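Side-chain contacts in Ifi204 (Mus musculus domesticus, PDB 5YZW), which probably senses DNA in innate immunity, binding it through HIN domains such as the HINb domain described here: residues L75-Y78 with C82-D85; S55-I58 with I62-I65; K134-G139 with R154-R159; F171-T176 with W180-V185. All blocks are in the same frame, centred on the assembly; numbering follows the deposited sequence. Where two conformers were deposited one is given.

Interaction 1 (L75-Y78 with C82-D85)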
loop_
_atom_site.group_PDB
_atom_site.type_symbol
_atom_site.label_atom_id
_atom_site.label_comp_id
_atom_site.label_asym_id
_atom_site.label_seq_id
_atom_site.Cartn_x
_atom_site.Cartn_y
_atom_site.Cartn_z
ATOM N N LEU A 75 -4.800 -5.821 -6.722
ATOM C CA LEU A 75 -4.981 -7.251 -6.966
ATOM C C LEU A 75 -5.195 -7.927 -5.622
ATOM O O LEU A 75 -4.357 -7.809 -4.717
ATOM C CB LEU A 75 -3.778 -7.876 -7.675
ATOM C CG LEU A 75 -3.346 -7.376 -9.043
ATOM C CD1 LEU A 75 -2.374 -8.386 -9.674
ATOM C CD2 LEU A 75 -4.539 -7.131 -9.958
ATOM N N GLU A 76 -6.322 -8.619 -5.477
ATOM C CA GLU A 76 -6.687 -9.220 -4.201
ATOM C C GLU A 76 -6.495 -10.736 -4.259
ATOM O O GLU A 76 -6.920 -11.382 -5.220
ATOM C CB GLU A 76 -8.129 -8.858 -3.827
ATOM C CG GLU A 76 -8.312 -7.355 -3.513
ATOM C CD GLU A 76 -9.662 -7.019 -2.894
ATOM O OE1 GLU A 76 -9.796 -5.897 -2.336
ATOM O OE2 GLU A 76 -10.589 -7.853 -2.979
ATOM N N ILE A 77 -5.849 -11.285 -3.228
ATOM C CA ILE A 77 -5.575 -12.712 -3.072
ATOM C C ILE A 77 -6.224 -13.175 -1.774
ATOM O O ILE A 77 -5.894 -12.665 -0.695
ATOM C CB ILE A 77 -4.067 -12.999 -3.027
ATOM C CG1 ILE A 77 -3.383 -12.486 -4.298
ATOM C CG2 ILE A 77 -3.834 -14.484 -2.816
ATOM C CD1 ILE A 77 -1.885 -12.688 -4.313
ATOM N N TYR A 78 -7.115 -14.156 -1.866
ATOM C CA TYR A 78 -7.890 -14.597 -0.716
ATOM C C TYR A 78 -7.493 -15.966 -0.168
ATOM O O TYR A 78 -7.940 -16.322 0.929
ATOM C CB TYR A 78 -9.379 -14.605 -1.085
ATOM C CG TYR A 78 -9.940 -13.205 -1.217
ATOM C CD1 TYR A 78 -10.260 -12.465 -0.088
ATOM C CD2 TYR A 78 -10.116 -12.609 -2.464
ATOM C CE1 TYR A 78 -10.760 -11.189 -0.193
ATOM C CE2 TYR A 78 -10.624 -11.314 -2.579
ATOM C CZ TYR A 78 -10.936 -10.615 -1.437
ATOM O OH TYR A 78 -11.431 -9.331 -1.514
ATOM N N CYS A 82 -3.754 -19.768 -4.163
ATOM C CA CYS A 82 -3.668 -18.878 -5.316
ATOM C C CYS A 82 -2.241 -18.693 -5.817
ATOM O O CYS A 82 -2.054 -18.195 -6.931
ATOM C CB CYS A 82 -4.237 -17.481 -4.974
ATOM S SG CYS A 82 -5.980 -17.418 -4.440
ATOM N N VAL A 83 -1.234 -19.023 -5.011
ATOM C CA VAL A 83 0.148 -18.629 -5.279
ATOM C C VAL A 83 1.045 -19.863 -5.230
ATOM O O VAL A 83 0.930 -20.684 -4.316
ATOM C CB VAL A 83 0.636 -17.570 -4.262
ATOM C CG1 VAL A 83 2.056 -17.137 -4.590
ATOM C CG2 VAL A 83 -0.318 -16.343 -4.224
ATOM N N SER A 84 1.930 -20.003 -6.223
ATOM C CA SER A 84 2.980 -21.026 -6.217
ATOM C C SER A 84 4.300 -20.341 -6.558
ATOM O O SER A 84 4.306 -19.263 -7.162
ATOM C CB SER A 84 2.672 -22.164 -7.204
ATOM O OG SER A 84 2.707 -21.678 -8.526
ATOM N N ASP A 85 5.435 -20.948 -6.134
ATOM C CA ASP A 85 6.720 -20.253 -6.257
ATOM C C ASP A 85 7.933 -21.150 -6.558
ATOM O O ASP A 85 9.058 -20.797 -6.181
ATOM C CB ASP A 85 7.025 -19.456 -4.979
ATOM C CG ASP A 85 7.578 -20.323 -3.840
ATOM O OD1 ASP A 85 7.103 -21.467 -3.639
ATOM O OD2 ASP A 85 8.490 -19.837 -3.131
#
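Ile77, the last residue of strand 74-77, reaches across to Cys82 and Val83 with two separate branches. Its CG2 methyl meets the CB of Cys82 at 3.7 Å and lies 4.0 Å from the SG of the same cysteine. The other branch ends in CD1, which touches Val83 CG2 at 4.0 Å, and the two side chains cross at about a right angle. With CG2 anti to the backbone N (CG1 at chi1 -58°), Ile77 sends its short branch to the cysteine and leaves the longer, extended one for the valine. No hydrogen bond joins the segments; the contact is apolar and buried. In the next shell Leu53 touches both Ile77 and Val83, while Phe57, Val46 and Ile65 pack against Ile77. Backbone bonds from Ile77 to Lys47 and Phe49 fix the strand that carries it, and the Tyr78 ring meets that of Phe49, the planes about 10° apart. Strands 74-77 and 83-84 both pair antiparallel with strand 62-71, and the turn between them brings the chain back to that strand. The small curled sheet is consistent with the OB fold of the HIN family.

Interaction 2 (S55-I58 with I62-I65)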
loop_
_atom_site.group_PDB
_atom_site.type_symbol
_atom_site.label_atom_id
_atom_site.label_comp_id
_atom_site.label_asym_id
_atom_site.label_seq_id
_atom_site.Cartn_x
_atom_site.Cartn_y
_atom_site.Cartn_z
ATOM N N SER A 55 5.230 -16.290 3.835
ATOM C CA SER A 55 6.446 -17.006 3.449
ATOM C C SER A 55 6.747 -16.948 1.955
ATOM O O SER A 55 7.867 -17.277 1.561
ATOM C CB SER A 55 6.365 -18.477 3.869
ATOM O OG SER A 55 5.286 -19.122 3.220
ATOM N N LYS A 56 5.804 -16.547 1.113
ATOM C CA LYS A 56 6.081 -16.472 -0.317
ATOM C C LYS A 56 6.262 -15.056 -0.847
ATOM O O LYS A 56 6.885 -14.874 -1.905
ATOM C CB LYS A 56 4.968 -17.174 -1.104
ATOM C CG LYS A 56 5.056 -18.697 -0.947
ATOM C CD LYS A 56 3.860 -19.404 -1.547
ATOM C CE LYS A 56 3.821 -20.863 -1.099
ATOM N NZ LYS A 56 2.721 -21.588 -1.798
ATOM N N PHE A 57 5.766 -14.046 -0.141
ATOM C CA PHE A 57 5.975 -12.672 -0.586
ATOM C C PHE A 57 7.241 -12.124 0.078
ATOM O O PHE A 57 7.220 -11.227 0.930
ATOM C CB PHE A 57 4.741 -11.830 -0.302
ATOM C CG PHE A 57 3.627 -12.062 -1.278
ATOM C CD1 PHE A 57 2.813 -13.188 -1.168
ATOM C CD2 PHE A 57 3.412 -11.177 -2.330
ATOM C CE1 PHE A 57 1.782 -13.402 -2.079
ATOM C CE2 PHE A 57 2.391 -11.381 -3.244
ATOM C CZ PHE A 57 1.568 -12.496 -3.120
ATOM N N ILE A 58 8.353 -12.720 -0.329
ATOM C CA ILE A 58 9.691 -12.289 0.060
ATOM C C ILE A 58 10.263 -11.471 -1.091
ATOM O O ILE A 58 10.237 -11.945 -2.229
ATOM C CB ILE A 58 10.598 -13.491 0.367
ATOM C CG1 ILE A 58 9.970 -14.364 1.451
ATOM C CG2 ILE A 58 11.993 -13.028 0.760
ATOM C CD1 ILE A 58 9.704 -13.608 2.726
ATOM N N ILE A 62 10.150 -15.038 -7.104
ATOM C CA ILE A 62 9.309 -15.033 -8.296
ATOM C C ILE A 62 8.170 -16.017 -8.064
ATOM O O ILE A 62 8.391 -17.126 -7.565
ATOM C CB ILE A 62 10.127 -15.355 -9.558
ATOM C CG1 ILE A 62 11.215 -14.293 -9.717
ATOM C CG2 ILE A 62 9.260 -15.285 -10.782
ATOM C CD1 ILE A 62 12.297 -14.690 -10.689
ATOM N N ILE A 63 6.937 -15.580 -8.350
ATOM C CA ILE A 63 5.739 -16.303 -7.926
ATOM C C ILE A 63 4.700 -16.237 -9.040
ATOM O O ILE A 63 4.783 -15.408 -9.950
ATOM C CB ILE A 63 5.150 -15.742 -6.587
ATOM C CG1 ILE A 63 4.688 -14.299 -6.755
ATOM C CG2 ILE A 63 6.156 -15.847 -5.432
ATOM C CD1 ILE A 63 4.064 -13.657 -5.470
ATOM N N ALA A 64 3.717 -17.140 -8.970
ATOM C CA ALA A 64 2.638 -17.215 -9.955
ATOM C C ALA A 64 1.323 -17.026 -9.209
ATOM O O ALA A 64 1.051 -17.746 -8.244
ATOM C CB ALA A 64 2.677 -18.562 -10.721
ATOM N N ILE A 65 0.524 -16.041 -9.616
ATOM C CA ILE A 65 -0.701 -15.689 -8.898
ATOM C C ILE A 65 -1.905 -16.079 -9.750
ATOM O O ILE A 65 -2.049 -15.596 -10.878
ATOM C CB ILE A 65 -0.753 -14.190 -8.551
ATOM C CG1 ILE A 65 0.457 -13.766 -7.705
ATOM C CG2 ILE A 65 -2.054 -13.878 -7.817
ATOM C CD1 ILE A 65 0.494 -12.240 -7.406
#
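The ring of Phe57 lies beneath the end of Ile63, whose CD1 methyl comes down over one face. That methyl stands 3.5 Å above the ring plane, offset toward the rim, and is 3.6 Å from both CE2 and CZ of Phe57. Measured to the ring centroid the distance is 3.8 Å, 23° off the normal, a CH-pi contact. The two side chains cross at about a right angle, the isoleucine chain standing on the ring rather than lying along it. Ile63 manages this by placing CG1 between its backbone N and carbonyl carbon (chi1 63°) and then extending to CD1, while its CG2 branch goes to the backbone of the loop, 3.7 Å from Lys56 O. Ile65, two residues on along strand 62-71, adds a looser touch, its CD1 lying 4.4 Å from Phe57 CZ. On the loop side, Phe57 is the centre of an inverse gamma turn, closed by a weak bond from Ile58 N to Lys56 O at 3.0 Å. Lys56 O also accepts a hydrogen bond from Asn61 ND2. Further out, Phe33 meets the Phe57 ring edge-to-face and Ile77 packs on it. With an alanine in place of Phe57, the CD1 methyl of Ile63 would probably lose the ring face it rests on, and a gap would be likely to open beside Ile65. Between the side chains of the two segments the grip is wholly apolar, so it depends on shape and dispersion, while Lys56 O takes its hydrogen bonds within the loop, from Asn61 ND2 and, weakly, Ile58 N.

Interaction 3 (K134-G139 with R154-R159)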
loop_
_atom_site.group_PDB
_atom_site.type_symbol
_atom_site.label_atom_id
_atom_site.label_comp_id
_atom_site.label_asym_id
_atom_site.label_seq_id
_atom_site.Cartn_x
_atom_site.Cartn_y
_atom_site.Cartn_z
ATOM N N LYS A 134 -10.145 11.955 19.178
ATOM C CA LYS A 134 -9.709 10.612 18.779
ATOM C C LYS A 134 -9.021 10.593 17.407
ATOM O O LYS A 134 -8.343 9.619 17.064
ATOM C CB LYS A 134 -10.878 9.603 18.811
ATOM C CG LYS A 134 -12.013 9.889 19.832
ATOM C CD LYS A 134 -13.241 8.986 19.638
ATOM C CE LYS A 134 -14.064 9.352 18.398
ATOM N NZ LYS A 134 -14.305 10.802 18.185
ATOM N N PHE A 135 -9.072 11.656 16.641
ATOM C CA PHE A 135 -8.386 11.669 15.365
ATOM C C PHE A 135 -7.045 12.223 15.612
ATOM O O PHE A 135 -6.874 12.876 16.584
ATOM C CB PHE A 135 -9.071 12.620 14.395
ATOM C CG PHE A 135 -10.394 12.151 13.942
ATOM C CD1 PHE A 135 -11.453 12.186 14.775
ATOM C CD2 PHE A 135 -10.558 11.649 12.701
ATOM C CE1 PHE A 135 -12.670 11.738 14.386
ATOM C CE2 PHE A 135 -11.759 11.192 12.298
ATOM C CZ PHE A 135 -12.825 11.238 13.139
ATOM N N ILE A 136 -6.102 11.978 14.725
ATOM C CA ILE A 136 -4.767 12.552 14.791
ATOM C C ILE A 136 -4.349 13.034 13.408
ATOM O O ILE A 136 -4.428 12.290 12.419
ATOM C CB ILE A 136 -3.756 11.567 15.398
ATOM C CG1 ILE A 136 -2.330 12.027 15.132
ATOM C CG2 ILE A 136 -3.977 10.186 14.857
ATOM C CD1 ILE A 136 -1.380 11.349 16.022
ATOM N N TYR A 137 -3.927 14.291 13.343
ATOM C CA TYR A 137 -3.677 15.014 12.101
ATOM C C TYR A 137 -2.177 15.239 11.971
ATOM O O TYR A 137 -1.574 15.910 12.813
ATOM C CB TYR A 137 -4.422 16.356 12.090
ATOM C CG TYR A 137 -5.930 16.251 12.243
ATOM C CD1 TYR A 137 -6.518 16.096 13.496
ATOM C CD2 TYR A 137 -6.763 16.298 11.133
ATOM C CE1 TYR A 137 -7.897 15.990 13.636
ATOM C CE2 TYR A 137 -8.142 16.192 11.261
ATOM C CZ TYR A 137 -8.706 16.042 12.515
ATOM O OH TYR A 137 -10.080 15.944 12.645
ATOM N N TYR A 138 -1.582 14.676 10.931
ATOM C CA TYR A 138 -0.161 14.847 10.647
ATOM C C TYR A 138 -0.004 15.801 9.468
ATOM O O TYR A 138 -0.413 15.482 8.348
ATOM C CB TYR A 138 0.508 13.511 10.334
ATOM C CG TYR A 138 0.605 12.547 11.492
ATOM C CD1 TYR A 138 1.609 12.682 12.439
ATOM C CD2 TYR A 138 -0.262 11.462 11.603
ATOM C CE1 TYR A 138 1.725 11.795 13.492
ATOM C CE2 TYR A 138 -0.151 10.561 12.649
ATOM C CZ TYR A 138 0.849 10.739 13.595
ATOM O OH TYR A 138 0.985 9.863 14.649
ATOM N N GLY A 139 0.578 16.973 9.714
ATOM C CA GLY A 139 1.013 17.825 8.621
ATOM C C GLY A 139 2.201 17.190 7.914
ATOM O O GLY A 139 3.227 16.904 8.553
ATOM N N ARG A 154 -7.243 2.146 14.676
ATOM C CA ARG A 154 -6.114 1.293 15.044
ATOM C C ARG A 154 -4.772 1.969 14.772
ATOM O O ARG A 154 -3.826 1.816 15.552
ATOM C CB ARG A 154 -6.208 -0.053 14.315
ATOM C CG ARG A 154 -5.909 -0.009 12.818
ATOM C CD ARG A 154 -6.030 -1.405 12.169
ATOM N NE ARG A 154 -6.410 -1.271 10.769
ATOM C CZ ARG A 154 -5.539 -1.001 9.804
ATOM N NH1 ARG A 154 -4.251 -0.879 10.090
ATOM N NH2 ARG A 154 -5.949 -0.841 8.561
ATOM N N LEU A 155 -4.671 2.743 13.692
ATOM C CA LEU A 155 -3.392 3.348 13.338
ATOM C C LEU A 155 -3.026 4.546 14.214
ATOM O O LEU A 155 -1.936 5.099 14.033
ATOM C CB LEU A 155 -3.382 3.750 11.848
ATOM C CG LEU A 155 -3.249 2.583 10.841
ATOM C CD1 LEU A 155 -3.256 3.077 9.397
ATOM C CD2 LEU A 155 -1.990 1.754 11.089
ATOM N N THR A 156 -3.875 4.958 15.169
ATOM C CA THR A 156 -3.421 5.997 16.090
ATOM C C THR A 156 -2.381 5.481 17.074
ATOM O O THR A 156 -1.737 6.297 17.740
ATOM C CB THR A 156 -4.589 6.637 16.874
ATOM O OG1 THR A 156 -5.286 5.653 17.644
ATOM C CG2 THR A 156 -5.573 7.311 15.938
ATOM N N ASN A 157 -2.194 4.162 17.176
ATOM C CA ASN A 157 -1.200 3.605 18.086
ATOM C C ASN A 157 0.219 3.660 17.535
ATOM O O ASN A 157 1.144 3.208 18.219
ATOM C CB ASN A 157 -1.535 2.147 18.439
ATOM C CG ASN A 157 -2.993 1.946 18.822
ATOM O OD1 ASN A 157 -3.620 0.967 18.417
ATOM N ND2 ASN A 157 -3.537 2.873 19.613
ATOM N N VAL A 158 0.427 4.190 16.334
ATOM C CA VAL A 158 1.760 4.217 15.742
ATOM C C VAL A 158 2.498 5.426 16.306
ATOM O O VAL A 158 2.169 6.570 15.983
ATOM C CB VAL A 158 1.699 4.269 14.211
ATOM C CG1 VAL A 158 3.097 4.462 13.632
ATOM C CG2 VAL A 158 1.040 3.006 13.638
ATOM N N ARG A 159 3.494 5.174 17.160
ATOM C CA ARG A 159 4.292 6.251 17.736
ATOM C C ARG A 159 4.937 7.059 16.620
ATOM O O ARG A 159 5.827 6.572 15.918
ATOM C CB ARG A 159 5.360 5.708 18.699
ATOM C CG ARG A 159 5.891 6.750 19.691
ATOM C CD ARG A 159 6.878 6.171 20.711
ATOM N NE ARG A 159 6.821 6.897 21.983
ATOM C CZ ARG A 159 7.851 7.063 22.812
ATOM N NH1 ARG A 159 9.039 6.553 22.516
ATOM N NH2 ARG A 159 7.694 7.742 23.944
#
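In the second of the two beta-rich halves of this HIN domain, the loop that leaves strand 145-151 runs through a 3-10 segment that includes residues 154-157 and packs against the start of strand 135-142. The contact centres on Ile136 and Thr156, whose CG2 methyls meet at 3.5 Å, tighter than usual for two carbons. The Ile136 methyl also comes within 4.1 Å of Thr156 CB, and the side chains approach each other obliquely. Thr156 CG2 also lies 3.8 Å from Lys134 O, in the loop just before the strand. What turns this methyl to the strand is the threonine torsion: OG1 sits between the backbone N and the carbonyl carbon (chi1 60°), where it hydrogen-bonds to Gly153 O, and CG2 is left anti to the carbonyl carbon. Further along, Tyr138 brings its OH to 3.7 Å from Val158 O, a distant approach rather than a bond. The turn is held by its own backbone, Asn157 N giving a 3.3 Å bond to Arg154 O. On the strand side, Ile136 and Tyr138 are tied by backbone bonds to Val151 and Val149 of strand 145-151, and Lys129 touches both side chains. Val158 rests on Val192 of strand 189-192. The chemistry thus divides the threonine: its hydroxyl is spent inside the loop on Gly153, while its methyl makes the closest apolar contact, with Ile136; no hydrogen bond joins the two segments.

Interaction 4 (F171-T176 with W180-V185)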
loop_
_atom_site.group_PDB
_atom_site.type_symbol
_atom_site.label_atom_id
_atom_site.label_comp_id
_atom_site.label_asym_id
_atom_site.label_seq_id
_atom_site.Cartn_x
_atom_site.Cartn_y
_atom_site.Cartn_z
ATOM N N PHE A 171 -3.860 4.816 1.639
ATOM C CA PHE A 171 -4.641 5.911 2.207
ATOM C C PHE A 171 -5.533 6.537 1.138
ATOM O O PHE A 171 -5.187 6.552 -0.043
ATOM C CB PHE A 171 -3.721 6.976 2.800
ATOM C CG PHE A 171 -3.249 6.663 4.169
ATOM C CD1 PHE A 171 -2.520 5.522 4.427
ATOM C CD2 PHE A 171 -3.525 7.540 5.228
ATOM C CE1 PHE A 171 -2.076 5.227 5.705
ATOM C CE2 PHE A 171 -3.097 7.242 6.500
ATOM C CZ PHE A 171 -2.375 6.083 6.744
ATOM N N GLU A 172 -6.683 7.083 1.551
ATOM C CA GLU A 172 -7.618 7.646 0.576
ATOM C C GLU A 172 -7.407 9.141 0.420
ATOM O O GLU A 172 -7.382 9.881 1.407
ATOM C CB GLU A 172 -9.080 7.373 0.936
ATOM C CG GLU A 172 -10.069 7.932 -0.108
ATOM C CD GLU A 172 -11.531 7.540 0.137
ATOM O OE1 GLU A 172 -11.807 6.784 1.088
ATOM O OE2 GLU A 172 -12.415 8.015 -0.614
ATOM N N LEU A 173 -7.291 9.579 -0.828
ATOM C CA LEU A 173 -7.062 10.983 -1.132
ATOM C C LEU A 173 -8.408 11.685 -1.108
ATOM O O LEU A 173 -9.338 11.281 -1.816
ATOM C CB LEU A 173 -6.392 11.137 -2.499
ATOM C CG LEU A 173 -6.308 12.552 -3.055
ATOM C CD1 LEU A 173 -5.285 13.269 -2.211
ATOM C CD2 LEU A 173 -5.859 12.550 -4.522
ATOM N N THR A 174 -8.537 12.703 -0.267
ATOM C CA THR A 174 -9.784 13.436 -0.158
ATOM C C THR A 174 -9.465 14.921 -0.130
ATOM O O THR A 174 -8.311 15.327 0.047
ATOM C CB THR A 174 -10.577 13.025 1.095
ATOM O OG1 THR A 174 -9.963 13.591 2.248
ATOM C CG2 THR A 174 -10.590 11.500 1.271
ATOM N N SER A 175 -10.492 15.743 -0.316
ATOM C CA SER A 175 -10.311 17.172 -0.136
ATOM C C SER A 175 -11.473 17.747 0.656
ATOM O O SER A 175 -12.572 17.186 0.691
ATOM C CB SER A 175 -10.150 17.902 -1.480
ATOM O OG SER A 175 -11.364 17.948 -2.198
ATOM N N THR A 176 -11.179 18.839 1.350
ATOM C CA THR A 176 -12.147 19.741 1.952
ATOM C C THR A 176 -11.847 21.142 1.441
ATOM O O THR A 176 -10.839 21.372 0.767
ATOM C CB THR A 176 -12.064 19.718 3.481
ATOM O OG1 THR A 176 -10.937 20.502 3.893
ATOM C CG2 THR A 176 -11.903 18.300 4.001
ATOM N N TRP A 180 -6.114 19.410 1.132
ATOM C CA TRP A 180 -6.222 18.010 0.771
ATOM C C TRP A 180 -5.755 17.144 1.934
ATOM O O TRP A 180 -4.934 17.568 2.752
ATOM C CB TRP A 180 -5.392 17.705 -0.478
ATOM C CG TRP A 180 -5.899 18.349 -1.732
ATOM C CD1 TRP A 180 -5.781 19.662 -2.085
ATOM C CD2 TRP A 180 -6.599 17.707 -2.808
ATOM N NE1 TRP A 180 -6.362 19.877 -3.311
ATOM C CE2 TRP A 180 -6.873 18.693 -3.775
ATOM C CE3 TRP A 180 -7.025 16.394 -3.045
ATOM C CZ2 TRP A 180 -7.552 18.406 -4.963
ATOM C CZ3 TRP A 180 -7.695 16.112 -4.234
ATOM C CH2 TRP A 180 -7.953 17.113 -5.172
ATOM N N GLN A 181 -6.279 15.920 1.993
ATOM C CA GLN A 181 -5.985 14.993 3.077
ATOM C C GLN A 181 -5.759 13.595 2.515
ATOM O O GLN A 181 -6.300 13.236 1.464
ATOM C CB GLN A 181 -7.124 14.930 4.105
ATOM C CG GLN A 181 -7.575 16.302 4.650
ATOM C CD GLN A 181 -8.624 16.969 3.771
ATOM O OE1 GLN A 181 -9.383 16.293 3.072
ATOM N NE2 GLN A 181 -8.657 18.302 3.787
ATOM N N LEU A 182 -4.967 12.812 3.233
ATOM C CA LEU A 182 -4.854 11.374 3.039
ATOM C C LEU A 182 -5.456 10.748 4.291
ATOM O O LEU A 182 -4.892 10.866 5.387
ATOM C CB LEU A 182 -3.404 10.958 2.831
ATOM C CG LEU A 182 -2.754 11.429 1.531
ATOM C CD1 LEU A 182 -1.261 11.151 1.588
ATOM C CD2 LEU A 182 -3.388 10.697 0.356
ATOM N N ARG A 183 -6.616 10.121 4.128
ATOM C CA ARG A 183 -7.375 9.546 5.226
ATOM C C ARG A 183 -7.085 8.060 5.375
ATOM O O ARG A 183 -7.178 7.291 4.409
ATOM C CB ARG A 183 -8.872 9.761 4.995
ATOM C CG ARG A 183 -9.397 11.056 5.555
ATOM C CD ARG A 183 -10.722 11.407 4.939
ATOM N NE ARG A 183 -10.908 12.858 4.924
ATOM C CZ ARG A 183 -11.301 13.571 5.978
ATOM N NH1 ARG A 183 -11.546 12.970 7.135
ATOM N NH2 ARG A 183 -11.444 14.887 5.874
ATOM N N SER A 184 -6.747 7.658 6.592
ATOM C CA SER A 184 -6.706 6.243 6.920
ATOM C C SER A 184 -8.062 5.609 6.642
ATOM O O SER A 184 -9.109 6.213 6.898
ATOM C CB SER A 184 -6.327 6.067 8.387
ATOM O OG SER A 184 -7.408 6.457 9.224
ATOM N N VAL A 185 -8.038 4.394 6.096
ATOM C CA VAL A 185 -9.235 3.609 5.803
ATOM C C VAL A 185 -8.986 2.168 6.236
ATOM O O VAL A 185 -7.913 1.827 6.753
ATOM C CB VAL A 185 -9.633 3.655 4.309
ATOM C CG1 VAL A 185 -10.138 5.051 3.900
ATOM C CG2 VAL A 185 -8.481 3.198 3.440
#
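Phe171, Trp180 and Gln181 bury much of the surface in this antiparallel beta hairpin, where strands 171-175 and 180-183 run at 158° to each other. Two hydrogen-bonded pairs, Glu172 with Arg183 and Thr174 with Gln181, supply four nearly straight backbone bonds. At one end the Phe171 ring meets the returning strand through its rim, CD2 lying 3.6 Å from Leu182 O, with Ser184 CA making an off-centre CH-pi contact. At the other, Ser175 CB sits over a face of the Trp180 indole, 3.9 Å from the centroid of its six-membered ring, and Leu173 CD1 touches Trp180 CE3 at 3.7 Å. Gln181 points to the face opposite Leu173, Ser175 and Trp180; in one of its two conformers the chain bends at chi2 (86°) and brings OE1 to the Thr174 hydroxyl. Arg183 NE donates to Thr174 OG1 at 2.9 Å, with OG1 in the guanidinium plane, and in that conformer OG1 donates to Gln181 OE1 at 2.9 Å, on a lone pair. A valine in place of Thr174 would probably leave Arg183 NE and Gln181 OE1 without their shared partner. There Gln181 NE2 adds a weak 3.2 Å bond to Thr176 OG1, which also accepts from Asp178 N.

In the fold
The four contacts fall into two groups, one at each of the domain's two curled sheets. Interactions 1 and 2 lie 8 Å apart between centres and meet at strand 62-71, which carries half of interaction 2 and neighbours both strands of interaction 1: Ser84 O probably bonds to Ala64 N at 2.8 Å, and Ile77 CD1 packs on Phe57 CZ at 3.7 Å. Interactions 3 and 4, with centres 14 Å apart, both reach the other sheet and meet where Leu155 touches Phe171. Centres of the two groups are 28 to 32 Å apart, on opposite sides of the chain's centre. Along the sequence the order is 2, 1, 3, 4, consistent with two OB folds in tandem, as in HIN domains.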